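Local structure of alcohol oxidase (Myceliophthora thermophila, 6F74) at residues P62-C67 / I104-V109; L162-G167 / Y540-D545; A310-R315 / K380-A385; N347-Y352 / K387-L392. The protein binds FAD and probably works as a VAO-type flavoprotein oxidase, using oxygen to reoxidise the flavin, on a substrate that is not known with certainty. All blocks are in the same frame, centred on the assembly; numbering follows the deposited sequence.

Contact 1 (P62-C67 / I104-V109); sequences PIAQSC and ITCAPV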
# COMPACT_ATOMS: atom_id res chain seq x y z
N PRO A 62 17.79 -10.23 12.21
CA PRO A 62 17.36 -8.83 12.26
C PRO A 62 18.27 -7.92 11.48
O PRO A 62 19.48 -8.04 11.57
CB PRO A 62 17.41 -8.48 13.76
CG PRO A 62 17.34 -9.76 14.48
CD PRO A 62 17.83 -10.87 13.53
N ILE A 63 17.69 -7.04 10.68
CA ILE A 63 18.46 -6.20 9.74
C ILE A 63 19.64 -5.53 10.41
O ILE A 63 20.76 -5.58 9.91
CB ILE A 63 17.55 -5.19 9.04
CG1 ILE A 63 16.45 -5.88 8.23
CG2 ILE A 63 18.33 -4.31 8.08
CD1 ILE A 63 16.90 -6.77 7.08
N ALA A 64 19.38 -4.95 11.59
CA ALA A 64 20.41 -4.21 12.33
C ALA A 64 21.07 -4.95 13.50
O ALA A 64 21.53 -4.29 14.46
CB ALA A 64 19.79 -2.92 12.83
N GLN A 65 21.15 -6.27 13.45
CA GLN A 65 21.77 -7.04 14.58
C GLN A 65 23.25 -6.74 14.83
O GLN A 65 23.75 -6.87 15.96
CB GLN A 65 21.57 -8.56 14.43
CG GLN A 65 22.18 -9.16 13.16
CD GLN A 65 22.22 -10.67 13.18
OE1 GLN A 65 21.54 -11.33 13.96
NE2 GLN A 65 22.94 -11.21 12.24
N SER A 66 23.96 -6.31 13.78
CA SER A 66 25.36 -5.91 13.90
C SER A 66 25.61 -4.69 14.80
O SER A 66 26.75 -4.46 15.21
CB SER A 66 25.95 -5.67 12.51
OG SER A 66 25.43 -4.51 11.90
N CYS A 67 24.57 -3.92 15.09
CA CYS A 67 24.64 -2.78 16.00
C CYS A 67 24.66 -3.14 17.49
O CYS A 67 24.83 -2.26 18.32
CB CYS A 67 23.47 -1.81 15.72
SG CYS A 67 23.52 -1.04 14.08
N ILE A 104 9.49 -1.87 15.05
CA ILE A 104 10.97 -1.88 15.07
C ILE A 104 11.43 -2.40 16.44
O ILE A 104 11.47 -1.64 17.44
CB ILE A 104 11.55 -0.46 14.78
CG1 ILE A 104 11.13 0.03 13.38
CG2 ILE A 104 13.07 -0.43 14.88
CD1 ILE A 104 11.51 1.47 13.06
N THR A 105 11.73 -3.69 16.49
CA THR A 105 12.24 -4.35 17.69
C THR A 105 13.76 -4.57 17.64
O THR A 105 14.33 -5.14 18.56
CB THR A 105 11.55 -5.71 17.91
OG1 THR A 105 11.71 -6.56 16.73
CG2 THR A 105 10.06 -5.46 18.21
N CYS A 106 14.39 -4.14 16.54
CA CYS A 106 15.84 -4.11 16.42
C CYS A 106 16.26 -2.88 15.64
O CYS A 106 16.48 -2.94 14.43
CB CYS A 106 16.34 -5.41 15.76
SG CYS A 106 18.13 -5.48 15.60
N ALA A 107 16.32 -1.75 16.34
CA ALA A 107 16.56 -0.45 15.70
C ALA A 107 17.99 -0.35 15.15
O ALA A 107 18.92 -0.87 15.76
CB ALA A 107 16.29 0.68 16.69
N PRO A 108 18.18 0.31 14.00
CA PRO A 108 19.55 0.69 13.68
C PRO A 108 20.05 1.72 14.69
O PRO A 108 19.26 2.53 15.16
CB PRO A 108 19.44 1.28 12.29
CG PRO A 108 18.07 1.85 12.24
CD PRO A 108 17.23 0.88 13.03
N VAL A 109 21.34 1.64 15.04
CA VAL A 109 21.92 2.56 16.03
C VAL A 109 22.90 3.46 15.30
O VAL A 109 23.77 2.96 14.59
CB VAL A 109 22.62 1.80 17.18
CG1 VAL A 109 23.15 2.77 18.24
CG2 VAL A 109 21.68 0.83 17.82
O HOH W 1 16.45 -4.48 12.21
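The sulfur of Cys106 lies against the ring of Pro62, its SG 3.6 Å from Pro62 CB, and from there rests on the peptide that joins Ala64 to Gln65. That peptide belongs to a type I beta turn running from Pro62 to Gln65, closed by the bond from Gln65 N to Pro62 O, after which the chain passes into a short 3-10 segment ending at Cys67. The opposing segment 104-109 has no regular structure, and it fits against the turn through small side chains and sulfur. Cys106 carries its sulfur anti to its own nitrogen (chi1 -179°), which sends SG across to the turn; the same sulfur is bonded to Cys120 of a further loop. Ala64 CB faces the backbone of the other loop, 3.7 Å from Pro108 CA, and touches the carbonyl oxygen of Ala107 as well. Cys67 sets its CB 3.8 Å from Val109 CG2, the methyl that lies beside the valine's backbone nitrogen. No direct hydrogen bond joins the two loops; each is instead tied by a disulfide to another part of the chain, Cys106 to Cys120 and Cys67 to Cys78 of helix 75-84. A single water supplies the polar link: it accepts from Ala64 N at 3.0 Å and donates to Cys106 O at 2.7 Å.

Contact 2 (L162-G167 / Y540-D545); sequences LGRSDG and YMNEGD. With FAD (flavin-adenine dinucleotide), chain I.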
# COMPACT_ATOMS: atom_id res chain seq x y z
N LEU A 162 1.04 -2.61 7.32
CA LEU A 162 0.19 -3.18 8.36
C LEU A 162 0.67 -4.52 8.97
O LEU A 162 -0.09 -5.19 9.71
CB LEU A 162 -1.22 -3.33 7.80
CG LEU A 162 -2.19 -2.14 7.82
CD1 LEU A 162 -1.66 -0.98 7.01
CD2 LEU A 162 -3.52 -2.62 7.26
N GLY A 163 1.90 -4.94 8.68
CA GLY A 163 2.38 -6.26 9.19
C GLY A 163 1.75 -7.48 8.52
O GLY A 163 1.83 -8.57 9.09
N ARG A 164 1.14 -7.33 7.34
CA ARG A 164 0.45 -8.44 6.65
C ARG A 164 1.39 -9.40 5.93
O ARG A 164 0.98 -10.48 5.52
CB ARG A 164 -0.62 -7.93 5.69
CG ARG A 164 -1.71 -7.10 6.37
CD ARG A 164 -2.77 -6.55 5.43
NE ARG A 164 -2.12 -5.81 4.37
CZ ARG A 164 -2.68 -5.42 3.23
NH1 ARG A 164 -3.96 -5.64 2.97
NH2 ARG A 164 -1.92 -4.79 2.35
N SER A 165 2.64 -8.98 5.75
CA SER A 165 3.74 -9.89 5.36
C SER A 165 4.73 -10.19 6.52
O SER A 165 5.92 -10.43 6.28
CB SER A 165 4.46 -9.32 4.14
OG SER A 165 4.98 -8.01 4.34
N ASP A 166 4.24 -10.15 7.76
CA ASP A 166 5.04 -10.49 8.97
C ASP A 166 4.41 -11.72 9.66
O ASP A 166 3.32 -12.16 9.32
CB ASP A 166 5.08 -9.31 9.97
CG ASP A 166 5.85 -8.09 9.44
OD1 ASP A 166 6.33 -8.13 8.30
OD2 ASP A 166 6.00 -7.06 10.15
N GLY A 167 5.09 -12.26 10.65
CA GLY A 167 4.44 -13.20 11.57
C GLY A 167 5.44 -13.84 12.50
O GLY A 167 6.34 -14.50 12.02
N TYR A 540 -9.08 2.67 3.05
CA TYR A 540 -8.22 1.99 2.09
C TYR A 540 -7.26 1.06 2.85
O TYR A 540 -6.35 1.52 3.53
CB TYR A 540 -7.41 3.03 1.31
CG TYR A 540 -6.47 2.45 0.29
CD1 TYR A 540 -6.85 1.36 -0.50
CD2 TYR A 540 -5.22 3.00 0.07
CE1 TYR A 540 -6.00 0.83 -1.46
CE2 TYR A 540 -4.35 2.46 -0.89
CZ TYR A 540 -4.76 1.38 -1.66
OH TYR A 540 -3.89 0.84 -2.61
N MET A 541 -7.46 -0.25 2.71
CA MET A 541 -6.73 -1.25 3.50
C MET A 541 -5.21 -1.12 3.39
O MET A 541 -4.50 -1.21 4.39
CB MET A 541 -7.21 -2.67 3.17
CG MET A 541 -6.87 -3.18 1.79
SD MET A 541 -7.58 -4.83 1.54
CE MET A 541 -9.21 -4.29 0.97
N ASN A 542 -4.72 -0.87 2.18
CA ASN A 542 -3.27 -0.86 1.91
C ASN A 542 -2.55 0.29 2.59
O ASN A 542 -1.35 0.17 2.91
CB ASN A 542 -2.98 -0.79 0.39
CG ASN A 542 -3.26 -2.08 -0.33
OD1 ASN A 542 -3.42 -3.13 0.29
ND2 ASN A 542 -3.30 -2.01 -1.67
N GLU A 543 -3.27 1.39 2.77
CA GLU A 543 -2.75 2.58 3.45
C GLU A 543 -3.88 3.03 4.35
O GLU A 543 -4.66 3.94 4.03
CB GLU A 543 -2.30 3.67 2.47
CG GLU A 543 -1.03 3.31 1.68
CD GLU A 543 -0.73 4.26 0.50
OE1 GLU A 543 -1.71 4.79 -0.08
OE2 GLU A 543 0.46 4.49 0.10
N GLY A 544 -3.96 2.37 5.50
CA GLY A 544 -5.10 2.51 6.37
C GLY A 544 -4.84 2.05 7.78
O GLY A 544 -3.72 1.71 8.15
N ASP A 545 -5.89 2.10 8.58
CA ASP A 545 -5.79 1.97 10.04
C ASP A 545 -6.04 0.55 10.45
O ASP A 545 -7.17 0.14 10.60
CB ASP A 545 -6.83 2.88 10.71
CG ASP A 545 -6.69 2.93 12.23
OD1 ASP A 545 -5.82 2.28 12.80
OD2 ASP A 545 -7.47 3.67 12.87
PA FAD I . 4.27 -7.28 0.65
O1A FAD I . 4.64 -6.76 2.03
O2A FAD I . 5.28 -8.17 -0.01
O5B FAD I . 2.89 -8.03 0.78
C5B FAD I . 1.75 -7.30 1.14
C4B FAD I . 0.63 -8.26 1.49
O4B FAD I . 0.32 -8.98 0.31
C3B FAD I . 0.96 -9.31 2.53
O3B FAD I . -0.27 -9.67 3.17
C2B FAD I . 1.40 -10.51 1.72
O2B FAD I . 1.10 -11.78 2.30
C1B FAD I . 0.57 -10.37 0.47
N9A FAD I . 1.17 -10.87 -0.77
C8A FAD I . 2.21 -10.34 -1.42
N7A FAD I . 2.47 -11.03 -2.55
C5A FAD I . 1.57 -12.01 -2.62
C6A FAD I . 1.30 -13.08 -3.58
N6A FAD I . 2.10 -13.15 -4.66
N1A FAD I . 0.27 -13.92 -3.30
C2A FAD I . -0.49 -13.78 -2.18
N3A FAD I . -0.31 -12.79 -1.27
C4A FAD I . 0.70 -11.90 -1.45
N1 FAD I . 0.16 1.80 -2.69
C2 FAD I . -0.56 2.51 -3.59
O2 FAD I . -1.77 2.21 -3.77
N3 FAD I . -0.01 3.51 -4.32
C4 FAD I . 1.27 3.89 -4.17
O4 FAD I . 1.76 4.83 -4.84
C4X FAD I . 2.12 3.18 -3.19
N5 FAD I . 3.40 3.53 -3.00
C5X FAD I . 4.16 2.85 -2.10
C6 FAD I . 5.50 3.21 -1.92
C7 FAD I . 6.32 2.54 -1.03
C7M FAD I . 7.73 3.07 -0.95
C8 FAD I . 5.77 1.39 -0.25
C8M FAD I . 6.61 0.57 0.72
C9 FAD I . 4.43 1.05 -0.40
C9A FAD I . 3.59 1.72 -1.31
N10 FAD I . 2.22 1.37 -1.51
C10 FAD I . 1.47 2.09 -2.45
C1' FAD I . 1.53 0.33 -0.72
C2' FAD I . 1.36 -1.04 -1.28
O2' FAD I . 0.22 -1.01 -2.14
C3' FAD I . 1.07 -2.02 -0.14
O3' FAD I . 2.05 -1.91 0.91
C4' FAD I . 1.00 -3.46 -0.63
O4' FAD I . 0.72 -4.33 0.47
C5' FAD I . 2.30 -3.87 -1.32
O5' FAD I . 2.21 -5.21 -1.78
P FAD I . 3.60 -5.96 -1.84
O1P FAD I . 4.61 -5.09 -2.55
O2P FAD I . 3.31 -7.33 -2.34
O3P FAD I . 3.97 -5.98 -0.27
O HOH W 2 -4.45 -5.79 0.28
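Asn542 OD1 is gripped twice: by Arg164 NH2 at 3.0 Å and by a water that donates to it at 2.9 Å and in turn accepts from Arg164 NH1. The N-H...O angle of the direct bond is 152°, and the donor comes in tilted 33° from the carbonyl plane. A bend at chi3 of Arg164 turns its guanidinium toward Asn542. The two side chains cross at about a right angle, with guanidinium and amide planes 66° apart. Arg164 NH2 also forms a salt bridge with Asp160, while Asn542 ND2 bonds to Gly239 O and to Tyr540 OH; with both ends of the amide engaged, its rotation is fixed. An alanine at Asn542 would be likely to leave Arg164 NH2 and the water without their shared acceptor, and Gly239 O and Tyr540 OH without the amide donor. The two segments line part of the FAD pocket of this VAO-type protein, one at the ADP half and one at the flavin. Tyr540 OH donates to FAD O2 at 2.8 Å; Ser165 OG reaches the phosphate oxygen O1A of FAD at 2.6 Å, and FAD O3B donates to Arg164 O. Leu162 CD2 packs on Met541 O at 3.3 Å. The loop between strands 152-155 and 171-174 thereby meets the loop following helix 512-533, with Phe555 of helix 551-556 touching both Leu162 and Met541.

Contact 3 (A310-R315 / K380-A385); sequences AVTAHR and KRQAEA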
# COMPACT_ATOMS: atom_id res chain seq x y z
N ALA A 310 -0.95 13.77 -24.87
CA ALA A 310 -0.61 14.87 -23.98
C ALA A 310 -0.99 14.54 -22.58
O ALA A 310 -1.91 13.76 -22.35
CB ALA A 310 -1.29 16.16 -24.45
N VAL A 311 -0.20 15.05 -21.64
CA VAL A 311 -0.55 15.12 -20.22
C VAL A 311 -0.05 16.46 -19.76
O VAL A 311 1.07 16.87 -20.11
CB VAL A 311 0.15 14.04 -19.37
CG1 VAL A 311 -0.28 14.15 -17.90
CG2 VAL A 311 -0.17 12.65 -19.88
N THR A 312 -0.86 17.15 -18.98
CA THR A 312 -0.40 18.39 -18.34
C THR A 312 -0.49 18.23 -16.84
O THR A 312 -1.50 17.81 -16.32
CB THR A 312 -1.22 19.60 -18.80
OG1 THR A 312 -1.16 19.68 -20.23
CG2 THR A 312 -0.63 20.90 -18.25
N ALA A 313 0.59 18.61 -16.16
CA ALA A 313 0.65 18.61 -14.71
C ALA A 313 0.45 20.01 -14.17
O ALA A 313 0.90 20.98 -14.78
CB ALA A 313 1.99 18.06 -14.26
N HIS A 314 -0.20 20.10 -13.02
CA HIS A 314 -0.46 21.35 -12.33
C HIS A 314 0.23 21.32 -10.98
O HIS A 314 -0.11 20.50 -10.15
CB HIS A 314 -1.96 21.52 -12.09
CG HIS A 314 -2.33 22.76 -11.35
ND1 HIS A 314 -3.15 22.76 -10.25
CD2 HIS A 314 -2.01 24.06 -11.58
CE1 HIS A 314 -3.31 24.00 -9.82
NE2 HIS A 314 -2.63 24.81 -10.61
N ARG A 315 1.19 22.21 -10.77
CA ARG A 315 1.86 22.32 -9.48
C ARG A 315 1.29 23.50 -8.70
O ARG A 315 1.39 24.63 -9.15
CB ARG A 315 3.37 22.40 -9.67
CG ARG A 315 3.99 21.08 -10.18
CD ARG A 315 4.18 20.04 -9.05
NE ARG A 315 5.02 18.91 -9.50
CZ ARG A 315 6.32 18.72 -9.20
NH1 ARG A 315 7.01 19.57 -8.41
NH2 ARG A 315 6.97 17.64 -9.65
N LYS A 380 -4.95 15.81 -21.92
CA LYS A 380 -5.32 17.21 -22.17
C LYS A 380 -4.11 18.12 -22.21
O LYS A 380 -3.20 17.99 -21.39
CB LYS A 380 -6.28 17.70 -21.10
CG LYS A 380 -7.64 16.99 -21.08
CD LYS A 380 -8.51 17.53 -19.94
CE LYS A 380 -10.00 17.42 -20.16
NZ LYS A 380 -10.50 16.04 -19.98
N ARG A 381 -4.09 19.05 -23.17
CA ARG A 381 -3.02 20.04 -23.30
C ARG A 381 -3.29 21.14 -22.27
O ARG A 381 -4.31 21.12 -21.60
CB ARG A 381 -2.97 20.60 -24.73
CG ARG A 381 -2.60 19.54 -25.75
CD ARG A 381 -2.27 20.07 -27.15
NE ARG A 381 -1.10 19.40 -27.73
CZ ARG A 381 -1.06 18.12 -28.17
NH1 ARG A 381 -2.15 17.33 -28.15
NH2 ARG A 381 0.08 17.62 -28.64
N GLN A 382 -2.36 22.08 -22.14
CA GLN A 382 -2.39 23.04 -21.03
C GLN A 382 -3.66 23.88 -20.95
O GLN A 382 -4.17 24.11 -19.86
CB GLN A 382 -1.16 23.94 -21.06
CG GLN A 382 -1.11 24.97 -19.94
CD GLN A 382 0.21 25.69 -19.83
OE1 GLN A 382 1.22 25.28 -20.41
NE2 GLN A 382 0.23 26.77 -19.05
N ALA A 383 -4.15 24.34 -22.10
CA ALA A 383 -5.35 25.21 -22.12
C ALA A 383 -6.53 24.49 -21.48
O ALA A 383 -7.27 25.08 -20.69
CB ALA A 383 -5.69 25.63 -23.55
N GLU A 384 -6.68 23.20 -21.80
CA GLU A 384 -7.76 22.40 -21.23
C GLU A 384 -7.47 22.05 -19.79
O GLU A 384 -8.40 21.87 -19.02
CB GLU A 384 -8.02 21.12 -22.03
CG GLU A 384 -8.57 21.33 -23.42
CD GLU A 384 -10.10 21.35 -23.46
OE1 GLU A 384 -10.76 21.95 -22.56
OE2 GLU A 384 -10.66 20.78 -24.43
N ALA A 385 -6.20 21.88 -19.45
CA ALA A 385 -5.78 21.64 -18.07
C ALA A 385 -6.12 22.84 -17.17
O ALA A 385 -6.58 22.66 -16.05
CB ALA A 385 -4.29 21.34 -18.01
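Thr312 fills the tight part of the contact, its CB 3.6 Å from Ala385 CB and its methyl CG2 3.7 Å from the same carbon. With chi1 at -56°, OG1 lies beside the threonine's own nitrogen and donates to Lys380 O at 2.9 Å, the donor 17° out of the carbonyl plane, while CG2 is left to face the first turn of the helix. A valine in place of Thr312 would probably leave Lys380 O without this hydroxyl donor and set a methyl against it. The strand 311-320 belongs to a seven-stranded antiparallel sheet, and helix 382-396 begins over it shortly after the neighbouring strand 370-378, with Arg381 at the N-cap position. The helix start has another partner in the sheet, since Gln382 N bonds to Glu411 of the edge strand 403-412. Toward solvent the fit is looser. Arg381 runs out past Ala310, whose CB sits 3.9 Å from Arg381 CG and 4.0 Å above one face of the guanidinium, displaced toward its rim. Gln382, also at the margin, meets the threonine methyl with the base of its side chain, CA at 3.9 Å and CB at 4.2 Å from Thr312 CG2.

Contact 4 (N347-Y352 / K387-L392); sequences NGVAGY and KAVAPL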
# COMPACT_ATOMS: atom_id res chain seq x y z
N ASN A 347 -13.72 16.84 -14.04
CA ASN A 347 -12.99 17.42 -15.16
C ASN A 347 -11.76 16.61 -15.59
O ASN A 347 -10.96 17.13 -16.37
CB ASN A 347 -12.55 18.87 -14.79
CG ASN A 347 -13.71 19.81 -14.55
OD1 ASN A 347 -14.82 19.55 -14.97
ND2 ASN A 347 -13.45 20.94 -13.87
N GLY A 348 -11.57 15.38 -15.11
CA GLY A 348 -10.40 14.58 -15.49
C GLY A 348 -9.09 14.85 -14.77
O GLY A 348 -8.01 14.49 -15.26
N VAL A 349 -9.17 15.48 -13.60
CA VAL A 349 -8.00 15.80 -12.80
C VAL A 349 -7.77 14.69 -11.76
O VAL A 349 -8.71 14.16 -11.14
CB VAL A 349 -8.13 17.17 -12.08
CG1 VAL A 349 -6.84 17.53 -11.34
CG2 VAL A 349 -8.43 18.28 -13.07
N ALA A 350 -6.50 14.34 -11.59
CA ALA A 350 -6.05 13.36 -10.61
C ALA A 350 -4.69 13.76 -10.05
O ALA A 350 -3.99 14.62 -10.62
CB ALA A 350 -5.99 11.97 -11.23
N GLY A 351 -4.31 13.11 -8.95
CA GLY A 351 -2.96 13.27 -8.39
C GLY A 351 -2.94 13.36 -6.88
O GLY A 351 -3.85 12.87 -6.20
N TYR A 352 -1.88 13.96 -6.36
CA TYR A 352 -1.65 13.92 -4.93
C TYR A 352 -1.32 15.27 -4.36
O TYR A 352 -0.51 16.01 -4.94
CB TYR A 352 -0.54 12.92 -4.58
CG TYR A 352 -0.79 11.55 -5.16
CD1 TYR A 352 -0.33 11.21 -6.46
CD2 TYR A 352 -1.46 10.60 -4.44
CE1 TYR A 352 -0.56 9.95 -6.98
CE2 TYR A 352 -1.69 9.33 -4.96
CZ TYR A 352 -1.24 9.02 -6.23
OH TYR A 352 -1.45 7.77 -6.74
N LYS A 387 -8.56 25.04 -17.65
CA LYS A 387 -10.02 25.03 -17.47
C LYS A 387 -10.40 23.99 -16.42
O LYS A 387 -11.27 24.24 -15.58
CB LYS A 387 -10.75 24.73 -18.77
CG LYS A 387 -10.64 25.82 -19.80
CD LYS A 387 -11.56 25.63 -20.98
CE LYS A 387 -11.35 26.80 -21.92
NZ LYS A 387 -12.03 26.63 -23.22
N ALA A 388 -9.72 22.84 -16.47
CA ALA A 388 -10.03 21.73 -15.58
C ALA A 388 -9.83 22.07 -14.10
O ALA A 388 -10.65 21.66 -13.27
CB ALA A 388 -9.23 20.49 -15.96
N VAL A 389 -8.81 22.87 -13.79
CA VAL A 389 -8.51 23.27 -12.40
C VAL A 389 -9.08 24.64 -12.04
O VAL A 389 -8.90 25.11 -10.93
CB VAL A 389 -6.99 23.21 -12.05
CG1 VAL A 389 -6.46 21.81 -12.18
CG2 VAL A 389 -6.14 24.20 -12.88
N ALA A 390 -9.78 25.27 -12.98
CA ALA A 390 -10.33 26.58 -12.78
C ALA A 390 -11.25 26.64 -11.57
O ALA A 390 -11.11 27.57 -10.79
CB ALA A 390 -11.03 27.10 -14.04
N PRO A 391 -12.15 25.64 -11.38
CA PRO A 391 -13.01 25.75 -10.20
C PRO A 391 -12.23 25.94 -8.89
O PRO A 391 -12.65 26.73 -8.04
CB PRO A 391 -13.79 24.43 -10.22
CG PRO A 391 -13.78 24.01 -11.65
CD PRO A 391 -12.40 24.38 -12.10
N LEU A 392 -11.08 25.27 -8.79
CA LEU A 392 -10.17 25.46 -7.65
C LEU A 392 -9.45 26.81 -7.62
O LEU A 392 -9.45 27.47 -6.59
CB LEU A 392 -9.11 24.34 -7.57
CG LEU A 392 -8.13 24.45 -6.38
CD1 LEU A 392 -8.80 24.56 -5.02
CD2 LEU A 392 -7.20 23.26 -6.44
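Asn347 CA comes within 5.2 Å of Ala388 CA, where the chain leaves helix 328-346 through a Schellman motif, with Gly348 at positive phi as its C-prime residue, and enters strand 349-356. This is helix-on-sheet packing: the turn and the start of the strand meet one flank of helix 382-396, which is kinked near Pro391. Asn347 makes the polar link. Its CG stands beside its own nitrogen (chi1 -63°), which directs ND2 to Ala388 O at 3.0 Å; the N-H...O angle is 167°, and the acceptor lies in the amide plane. The kink leaves Leu392 N without its bond to Ala388 O, the carbonyl that Asn347 ND2 takes instead. Behind it, Asn347 CB packs on Ala388 CB at 3.9 Å. The apolar half belongs to Val349, whose CG2 touches Ala388 CB at 3.7 Å and Val389 CG1 at 4.1 Å. Thr377 of the adjoining strand 370-378 touches both Val349 and Ala388, extending this layer over the sheet. At the outer margin, the Pro391 ring approaches the same amide, its CG 3.8 Å from Asn347 ND2.

Overall arrangement
From the N terminus, contact 1 closes first, joining two loops before strand 128-131, and is complete before contact 2 opens. Contact 2 spans most of the rest of the chain: it brings 162-167, in the FAD-binding part, to 540-545, and contacts 3 and 4 both fall within that long span. These two cross, since their segments come in the order 310-315, 347-352, 380-385, 387-392. Both pack helix 382-396 on the seven-stranded sheet, their centres about 9 Å apart, and they touch at points such as His314 ND1 with Val389 CG1, 3.9 Å. They lie on the opposite side of the chain's centre from contact 1, about 46 and 45 Å away between centres.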